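Long-range contacts in lovastatin nonaketide synthase, polyketide synthase component (Aspergillus terreus, PDB 7CPX), which builds the nonaketide core of lovastatin, dihydromonacolin L, by repeated condensation, reduction, dehydration and methylation on a carrier-bound chain, working together with LovC: residues Asp1202-Val1207 / Phe1251-Ile1256; Phe1224-Thr1229 / Gly1238-Phe1243. The protein carries 2 engineered substitutions. One frame throughout, in Å; residues are numbered along the deposited sequence.

Following the chain, strand 1196-1206 comes first and supplies residues 1202-1207 to interaction 1. Helix 1208-1217 follows, and then strands 1222-1230 and 1236-1243 fold back on each other as a hairpin. Interaction 2 closes that hairpin, eight residues separating its segments. Strand 1249-1260 comes next and returns to strand 1196-1206, which closes the larger loop of interaction 1. Interaction 2 is therefore nested inside interaction 1. Each pairs two strands, and the join between strands 1249-1260 and 1236-1243 makes four neighbouring antiparallel strands of the dehydratase domain, in the part predicted to be its C-terminal hotdog fold. Both contacts also touch the second subunit.

Interaction 1 of 2, residues Asp1202-Val1207 / Phe1251-Ile1256; sequences DRITLV and FQVENI
Gln1252 OE1 is gripped by two nitrogens of Arg1203, end-on. Arg1203 NH1 lies 2.6 Å from Gln1252 OE1, in the amide carbonyl plane and on a lone pair. NH2 of the same arginine also bonds to this oxygen, tilted from that plane. The oxygen itself sits in the guanidinium plane. Glu1254 OE1 meets the next edge of the group. It receives a hydrogen bond from Arg1203 NE at 2.6 Å and forms a salt bridge with Arg1203 NH2 at 2.5 Å. The carboxylate plane is turned 70° from the guanidinium. The arginine chain runs straight to CD and bends at chi3 (61°), which turns the edge of the guanidinium toward Gln1252 and Glu1254. Thr1205 OG1 takes a further bond from NH1, so three side chains, Gln1252, Glu1254 and Thr1205, fix the rotation of the guanidinium.

The backbones pair antiparallel, as neighbouring strands of the predicted C-terminal hotdog fold of the dehydratase domain. Thr1205 and Gln1252 form a hydrogen-bonded pair, with Gln1252 N to Thr1205 O at 2.9 Å. Asp1202 and Arg1203 both face Glu1254 in a classic beta bulge. Beside it, Asp1202 N bonds to Asn1255 O at 3.1 Å.

The other face of the sheet is apolar. Leu1206 CB packs on Phe1251 CB at 3.7 Å, and Ile1204 CG2 lies 4.2 Å from Val1253 CG2. Phe1251 and Val1253 also touch helix 1170-1184, which carries the predicted proton donor Asp1174. On the polar face, Asp2018 N of the second subunit bonds to Glu1254 OE2, and Thr2017 of that subunit packs on Gln1252.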
loop_
_atom_site.group_PDB
_atom_site.type_symbol
_atom_site.label_atom_id
_atom_site.label_comp_id
_atom_site.label_asym_id
_atom_site.label_seq_id
_atom_site.Cartn_x
_atom_site.Cartn_y
_atom_site.Cartn_z
ATOM N N ASP A 1202 25.021 2.960 3.253
ATOM C CA ASP A 1202 25.269 1.533 3.409
ATOM C C ASP A 1202 24.648 1.009 4.695
ATOM O O ASP A 1202 23.975 -0.027 4.691
ATOM C CB ASP A 1202 26.768 1.248 3.380
ATOM C CG ASP A 1202 27.078 -0.233 3.286
ATOM O OD1 ASP A 1202 26.129 -1.038 3.189
ATOM O OD2 ASP A 1202 28.274 -0.593 3.309
ATOM N N ARG A 1203 24.855 1.707 5.812
ATOM C CA ARG A 1203 24.211 1.266 7.048
ATOM C C ARG A 1203 24.119 2.407 8.050
ATOM O O ARG A 1203 25.131 2.800 8.629
ATOM C CB ARG A 1203 24.963 0.087 7.651
ATOM C CG ARG A 1203 24.389 -0.378 8.982
ATOM C CD ARG A 1203 25.188 -1.524 9.559
ATOM N NE ARG A 1203 26.569 -1.135 9.809
ATOM C CZ ARG A 1203 26.972 -0.436 10.860
ATOM N NH1 ARG A 1203 26.118 -0.011 11.777
ATOM N NH2 ARG A 1203 28.264 -0.152 10.994
ATOM N N ILE A 1204 22.910 2.896 8.287
ATOM C CA ILE A 1204 22.648 3.646 9.507
ATOM C C ILE A 1204 22.342 2.658 10.627
ATOM O O ILE A 1204 21.930 1.526 10.389
ATOM C CB ILE A 1204 21.493 4.648 9.323
ATOM C CG1 ILE A 1204 21.674 5.459 8.044
ATOM C CG2 ILE A 1204 21.411 5.581 10.513
ATOM C CD1 ILE A 1204 20.841 4.959 6.890
ATOM N N THR A 1205 22.544 3.091 11.866
ATOM C CA THR A 1205 22.185 2.241 12.999
ATOM C C THR A 1205 21.933 3.122 14.207
ATOM O O THR A 1205 22.851 3.790 14.682
ATOM C CB THR A 1205 23.282 1.228 13.295
ATOM O OG1 THR A 1205 23.607 0.506 12.100
ATOM C CG2 THR A 1205 22.808 0.257 14.347
ATOM N N LEU A 1206 20.708 3.097 14.716
ATOM C CA LEU A 1206 20.272 3.989 15.776
ATOM C C LEU A 1206 19.812 3.191 16.987
ATOM O O LEU A 1206 19.138 2.163 16.855
ATOM C CB LEU A 1206 19.144 4.893 15.280
ATOM C CG LEU A 1206 18.572 5.883 16.288
ATOM C CD1 LEU A 1206 18.427 7.248 15.652
ATOM C CD2 LEU A 1206 17.234 5.403 16.803
ATOM N N VAL A 1207 20.189 3.674 18.166
ATOM C CA VAL A 1207 19.723 3.109 19.427
ATOM C C VAL A 1207 18.531 3.946 19.875
ATOM O O VAL A 1207 18.716 4.997 20.505
ATOM C CB VAL A 1207 20.833 3.095 20.490
ATOM C CG1 VAL A 1207 20.327 2.468 21.779
ATOM C CG2 VAL A 1207 22.049 2.342 19.980
ATOM N N PHE A 1251 23.497 6.932 17.668
ATOM C CA PHE A 1251 23.400 6.329 16.349
ATOM C C PHE A 1251 24.702 6.572 15.603
ATOM O O PHE A 1251 25.457 7.497 15.911
ATOM C CB PHE A 1251 22.208 6.883 15.559
ATOM C CG PHE A 1251 22.427 8.265 15.014
ATOM C CD1 PHE A 1251 22.095 9.380 15.760
ATOM C CD2 PHE A 1251 22.953 8.447 13.748
ATOM C CE1 PHE A 1251 22.292 10.651 15.259
ATOM C CE2 PHE A 1251 23.153 9.712 13.240
ATOM C CZ PHE A 1251 22.821 10.817 13.995
ATOM N N GLN A 1252 24.948 5.719 14.616
ATOM C CA GLN A 1252 26.124 5.792 13.770
ATOM C C GLN A 1252 25.710 5.597 12.321
ATOM O O GLN A 1252 24.608 5.129 12.023
ATOM C CB GLN A 1252 27.170 4.736 14.156
ATOM C CG GLN A 1252 26.701 3.298 13.984
ATOM C CD GLN A 1252 27.847 2.305 13.964
ATOM O OE1 GLN A 1252 27.792 1.298 13.258
ATOM N NE2 GLN A 1252 28.889 2.581 14.738
ATOM N N VAL A 1253 26.615 5.962 11.421
ATOM C CA VAL A 1253 26.418 5.793 9.989
ATOM C C VAL A 1253 27.668 5.156 9.407
ATOM O O VAL A 1253 28.783 5.402 9.882
ATOM C CB VAL A 1253 26.111 7.132 9.290
ATOM C CG1 VAL A 1253 25.781 6.900 7.837
ATOM C CG2 VAL A 1253 24.963 7.839 9.984
ATOM N N GLU A 1254 27.479 4.329 8.384
ATOM C CA GLU A 1254 28.561 3.619 7.719
ATOM C C GLU A 1254 28.377 3.768 6.220
ATOM O O GLU A 1254 27.349 3.347 5.670
ATOM C CB GLU A 1254 28.581 2.139 8.109
ATOM C CG GLU A 1254 29.622 1.320 7.359
ATOM C CD GLU A 1254 29.570 -0.152 7.701
ATOM O OE1 GLU A 1254 28.723 -0.545 8.531
ATOM O OE2 GLU A 1254 30.377 -0.918 7.136
ATOM N N ASN A 1255 29.374 4.369 5.573
ATOM C CA ASN A 1255 29.424 4.519 4.123
ATOM C C ASN A 1255 28.144 5.154 3.589
ATOM O O ASN A 1255 27.522 4.672 2.640
ATOM C CB ASN A 1255 29.703 3.176 3.450
ATOM C CG ASN A 1255 29.838 3.295 1.945
ATOM O OD1 ASN A 1255 30.134 4.368 1.421
ATOM N ND2 ASN A 1255 29.616 2.193 1.243
ATOM N N ILE A 1256 27.741 6.256 4.222
ATOM C CA ILE A 1256 26.779 7.149 3.596
ATOM C C ILE A 1256 27.449 7.807 2.400
ATOM O O ILE A 1256 28.518 8.418 2.526
ATOM C CB ILE A 1256 26.252 8.189 4.595
ATOM C CG1 ILE A 1256 25.396 9.228 3.869
ATOM C CG2 ILE A 1256 27.394 8.868 5.329
ATOM C CD1 ILE A 1256 24.543 10.075 4.786
#

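Interaction 2 of 2, residues Phe1224-Thr1229 / Gly1238-Phe1243; sequences FNTINT and GDIVVF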
loop_
_atom_site.group_PDB
_atom_site.type_symbol
_atom_site.label_atom_id
_atom_site.label_comp_id
_atom_site.label_asym_id
_atom_site.label_seq_id
_atom_site.Cartn_x
_atom_site.Cartn_y
_atom_site.Cartn_z
ATOM N N PHE A 1224 29.868 14.054 18.343
ATOM C CA PHE A 1224 29.902 13.284 17.113
ATOM C C PHE A 1224 31.336 13.155 16.628
ATOM O O PHE A 1224 32.167 14.044 16.844
ATOM C CB PHE A 1224 29.050 13.931 16.015
ATOM C CG PHE A 1224 29.657 15.179 15.437
ATOM C CD1 PHE A 1224 30.538 15.104 14.375
ATOM C CD2 PHE A 1224 29.349 16.425 15.955
ATOM C CE1 PHE A 1224 31.104 16.242 13.842
ATOM C CE2 PHE A 1224 29.909 17.569 15.424
ATOM C CZ PHE A 1224 30.788 17.477 14.364
ATOM N N ASN A 1225 31.603 12.035 15.965
ATOM C CA ASN A 1225 32.803 11.814 15.180
ATOM C C ASN A 1225 32.384 11.342 13.795
ATOM O O ASN A 1225 31.287 10.813 13.607
ATOM C CB ASN A 1225 33.725 10.779 15.836
ATOM C CG ASN A 1225 34.128 11.166 17.242
ATOM O OD1 ASN A 1225 34.126 12.344 17.599
ATOM N ND2 ASN A 1225 34.480 10.173 18.049
ATOM N N THR A 1226 33.255 11.547 12.814
ATOM C CA THR A 1226 32.919 11.171 11.448
ATOM C C THR A 1226 34.192 11.013 10.635
ATOM O O THR A 1226 35.110 11.833 10.738
ATOM C CB THR A 1226 32.001 12.213 10.802
ATOM O OG1 THR A 1226 31.934 11.988 9.389
ATOM C CG2 THR A 1226 32.515 13.609 11.069
ATOM N N ILE A 1227 34.227 9.957 9.830
ATOM C CA ILE A 1227 35.320 9.671 8.915
ATOM C C ILE A 1227 34.814 9.918 7.506
ATOM O O ILE A 1227 33.768 9.388 7.117
ATOM C CB ILE A 1227 35.818 8.220 9.051
ATOM C CG1 ILE A 1227 35.526 7.649 10.443
ATOM C CG2 ILE A 1227 37.299 8.139 8.725
ATOM C CD1 ILE A 1227 36.231 8.350 11.574
ATOM N N ASN A 1228 35.548 10.721 6.741
ATOM C CA ASN A 1228 35.269 10.867 5.316
ATOM C C ASN A 1228 35.996 9.740 4.580
ATOM O O ASN A 1228 37.038 9.921 3.948
ATOM C CB ASN A 1228 35.682 12.246 4.824
ATOM C CG ASN A 1228 35.405 12.453 3.348
ATOM O OD1 ASN A 1228 36.137 13.169 2.669
ATOM N ND2 ASN A 1228 34.345 11.830 2.842
ATOM N N THR A 1229 35.410 8.544 4.685
ATOM C CA THR A 1229 36.090 7.329 4.247
ATOM C C THR A 1229 36.550 7.435 2.801
ATOM O O THR A 1229 37.684 7.066 2.474
ATOM C CB THR A 1229 35.167 6.121 4.422
ATOM O OG1 THR A 1229 33.946 6.340 3.706
ATOM C CG2 THR A 1229 34.857 5.901 5.890
ATOM N N GLY A 1238 31.120 8.478 3.847
ATOM C CA GLY A 1238 31.425 8.800 5.226
ATOM C C GLY A 1238 30.787 7.878 6.243
ATOM O O GLY A 1238 29.695 7.352 6.019
ATOM N N ASP A 1239 31.465 7.669 7.365
ATOM C CA ASP A 1239 30.931 6.914 8.488
ATOM C C ASP A 1239 30.799 7.847 9.680
ATOM O O ASP A 1239 31.778 8.481 10.084
ATOM C CB ASP A 1239 31.836 5.730 8.839
ATOM C CG ASP A 1239 32.053 4.795 7.669
ATOM O OD1 ASP A 1239 31.554 5.096 6.564
ATOM O OD2 ASP A 1239 32.724 3.758 7.851
ATOM N N ILE A 1240 29.601 7.918 10.250
ATOM C CA ILE A 1240 29.295 8.853 11.325
ATOM C C ILE A 1240 29.028 8.067 12.598
ATOM O O ILE A 1240 28.524 6.940 12.551
ATOM C CB ILE A 1240 28.086 9.743 10.977
ATOM C CG1 ILE A 1240 28.304 10.447 9.636
ATOM C CG2 ILE A 1240 27.868 10.767 12.068
ATOM C CD1 ILE A 1240 27.046 11.044 9.058
ATOM N N VAL A 1241 29.379 8.663 13.736
ATOM C CA VAL A 1241 29.090 8.094 15.044
ATOM C C VAL A 1241 28.706 9.234 15.974
ATOM O O VAL A 1241 29.563 10.015 16.402
ATOM C CB VAL A 1241 30.293 7.307 15.598
ATOM C CG1 VAL A 1241 29.919 6.609 16.895
ATOM C CG2 VAL A 1241 30.794 6.301 14.576
ATOM N N VAL A 1242 27.418 9.345 16.281
ATOM C CA VAL A 1242 26.904 10.365 17.186
ATOM C C VAL A 1242 26.684 9.716 18.543
ATOM O O VAL A 1242 26.094 8.635 18.632
ATOM C CB VAL A 1242 25.603 10.980 16.646
ATOM C CG1 VAL A 1242 25.144 12.132 17.521
ATOM C CG2 VAL A 1242 25.803 11.447 15.221
ATOM N N PHE A 1243 27.158 10.369 19.600
ATOM C CA PHE A 1243 27.121 9.792 20.934
ATOM C C PHE A 1243 26.746 10.856 21.955
ATOM O O PHE A 1243 26.806 12.060 21.689
ATOM C CB PHE A 1243 28.465 9.147 21.299
ATOM C CG PHE A 1243 29.661 9.977 20.929
ATOM C CD1 PHE A 1243 30.124 10.005 19.626
ATOM C CD2 PHE A 1243 30.336 10.710 21.886
ATOM C CE1 PHE A 1243 31.226 10.759 19.282
ATOM C CE2 PHE A 1243 31.442 11.465 21.550
ATOM C CZ PHE A 1243 31.887 11.491 20.245
#
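Two first torsions bring Asn1225 and Phe1243 together. Phe1243 holds CG between its backbone N and carbonyl carbon (chi1 44°), and the ring swings toward the opposite strand. Asn1225 turns CG to the side of its own N (chi1 -57°). The amide and the ring cross at 64° between their planes. Asn1225 ND2 comes within 3.5 Å of Phe1243 CE1, at an oblique approach. Asn1225 OD1 lies at the ring edge, in plane, 3.6 Å from Phe1243 CZ. This oxygen is hydrogen-bonded to Ser1149 OG, which holds the amide in place.

At the other end, Thr1229 CG2 sits 3.5 Å from Asp1239 OD1. The two side chains cross at about a right angle. Thr1229 OG1 bonds to Ser1237 O, a separate side-chain link across the hairpin, and Asp1239 OD1 accepts from Asn1255 N.

The strands form an antiparallel beta hairpin. Asn1225 pairs with Val1241 and Ile1227 with Asp1239, each through two backbone bonds. Asn1225 N to Val1241 O is 2.9 Å and nearly straight. Asn1228 then centres an inverse gamma turn.

On the face of Phe1224, Thr1226, Ile1240 and Val1242, Phe1224 CB meets Val1242 CG2 at 4.2 Å. Thr1226 and Ile1240 lie side by side, pointing the same way. This face packs on helix 1170-1184 of the same predicted hotdog fold. Trp2019 of the second subunit touches Ile1227 and Thr1229. Between residues 1224-1229 and 1238-1243 the hydrogen bonds are all between backbones; the side chains add packing, while the polar ends of Asn1225 and Asp1239 bind the hairpin to strands 1147-1152 and 1249-1260.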